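Local coordinates for aspartate--tRNA(Asp/Asn) ligase (Thermus thermophilus, PDB 1N9W), which charges both tRNA(Asp) and tRNA(Asn) with L-aspartate, activating the amino acid with ATP to Asp-AMP before transfer to the tRNA acceptor end, at residues A225-E228 with D229-L233. Numbering follows the deposited sequence.
Sequences ADEE and DLMRL
The N-terminus of helix 227-248 is closed by Asp-226 at the N-cap and by Asp-229 in the first turn, which reaches back to Ala-225. Asp-226 CG lies between its backbone N and carbonyl carbon (chi1 44°), folding OD1 back to accept a weak capping bond from Glu-228 N. Asp-229 CG stands anti to its carbonyl carbon (chi1 -76°), which turns the carboxylate toward the chain entering the helix; there OD2 takes the N-H of Ala-225 at 2.7 Å in a nearly straight bond (177°). The other oxygen, OD1, forms a salt bridge with Arg-232 NH2 at 3.1 Å, the two planes nearly perpendicular. This pairing probably tempers the 4.4 Å approach of Asp-226 OD1 to Asp-229 OD1. An alanine in place of Asp-229 is likely to cost Ala-225 N its acceptor and let the Arg-232 guanidinium swing away. That guanidinium also meets Glu-228 CG at its edge, 3.9 Å from NH1, while Glu-228 OE2 pairs with Arg-269. On another side, Met-231 CE packs against Glu-227 CG at 3.5 Å, and Leu-230 and Met-231 both rest on Phe-337 of the sheet. Met-231 N bonds to Glu-227 O at 3.3 Å as the regular i to i+4 pattern begins. Such an Asp N-cap, with a further acidic side chain in the first turn, is typical of helix N-termini, here following strand 215-222 of the class II synthetase catalytic fold.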
# COMPACT_ATOMS: atom_id res chain seq x y z
N ALA B 225 14.87 -15.18 -17.11
CA ALA B 225 15.89 -16.07 -17.65
C ALA B 225 16.44 -16.95 -16.52
O ALA B 225 16.69 -18.13 -16.73
CB ALA B 225 17.02 -15.24 -18.27
N ASP B 226 16.62 -16.35 -15.35
CA ASP B 226 17.14 -17.05 -14.16
C ASP B 226 16.98 -16.17 -12.92
O ASP B 226 16.41 -15.09 -12.99
CB ASP B 226 18.62 -17.40 -14.36
CG ASP B 226 19.42 -16.25 -14.95
OD1 ASP B 226 19.14 -15.08 -14.61
OD2 ASP B 226 20.34 -16.52 -15.75
N GLU B 227 17.50 -16.63 -11.78
CA GLU B 227 17.39 -15.86 -10.54
C GLU B 227 18.15 -14.53 -10.62
O GLU B 227 17.91 -13.62 -9.83
CB GLU B 227 17.90 -16.67 -9.34
CG GLU B 227 19.42 -16.76 -9.19
CD GLU B 227 20.07 -17.68 -10.22
OE1 GLU B 227 21.31 -17.79 -10.20
OE2 GLU B 227 19.35 -18.29 -11.03
N GLU B 228 19.05 -14.44 -11.59
CA GLU B 228 19.86 -13.24 -11.78
C GLU B 228 19.00 -12.04 -12.15
O GLU B 228 19.38 -10.89 -11.90
CB GLU B 228 20.90 -13.48 -12.87
CG GLU B 228 22.08 -12.52 -12.82
CD GLU B 228 22.80 -12.57 -11.48
OE1 GLU B 228 23.10 -13.69 -11.01
OE2 GLU B 228 23.06 -11.49 -10.90
N ASP B 229 17.84 -12.29 -12.76
CA ASP B 229 16.94 -11.20 -13.13
C ASP B 229 16.37 -10.58 -11.86
O ASP B 229 16.19 -9.36 -11.78
CB ASP B 229 15.79 -11.70 -14.00
CG ASP B 229 16.21 -11.97 -15.42
OD1 ASP B 229 17.21 -11.36 -15.88
OD2 ASP B 229 15.54 -12.77 -16.10
N LEU B 230 16.09 -11.42 -10.87
CA LEU B 230 15.54 -10.98 -9.60
C LEU B 230 16.53 -10.10 -8.83
O LEU B 230 16.15 -9.04 -8.31
CB LEU B 230 15.16 -12.20 -8.75
CG LEU B 230 14.37 -13.29 -9.45
CD1 LEU B 230 14.06 -14.42 -8.48
CD2 LEU B 230 13.08 -12.71 -10.02
N MET B 231 17.79 -10.53 -8.77
CA MET B 231 18.82 -9.78 -8.06
C MET B 231 19.05 -8.40 -8.70
O MET B 231 19.12 -7.39 -8.00
CB MET B 231 20.14 -10.58 -8.00
CG MET B 231 20.21 -11.55 -6.80
SD MET B 231 21.69 -12.63 -6.67
CE MET B 231 21.06 -14.14 -7.45
N ARG B 232 19.14 -8.36 -10.02
CA ARG B 232 19.33 -7.09 -10.71
C ARG B 232 18.11 -6.18 -10.48
O ARG B 232 18.25 -4.97 -10.35
CB ARG B 232 19.55 -7.33 -12.21
CG ARG B 232 20.99 -7.71 -12.57
CD ARG B 232 21.03 -8.79 -13.64
NE ARG B 232 20.15 -8.47 -14.77
CZ ARG B 232 19.77 -9.35 -15.68
NH1 ARG B 232 20.20 -10.61 -15.61
NH2 ARG B 232 18.96 -8.98 -16.67
N LEU B 233 16.93 -6.78 -10.43
CA LEU B 233 15.71 -6.02 -10.20
C LEU B 233 15.72 -5.41 -8.80
O LEU B 233 15.48 -4.22 -8.63
CB LEU B 233 14.47 -6.91 -10.35
CG LEU B 233 13.15 -6.29 -9.83
CD1 LEU B 233 12.70 -5.20 -10.78
CD2 LEU B 233 12.08 -7.37 -9.72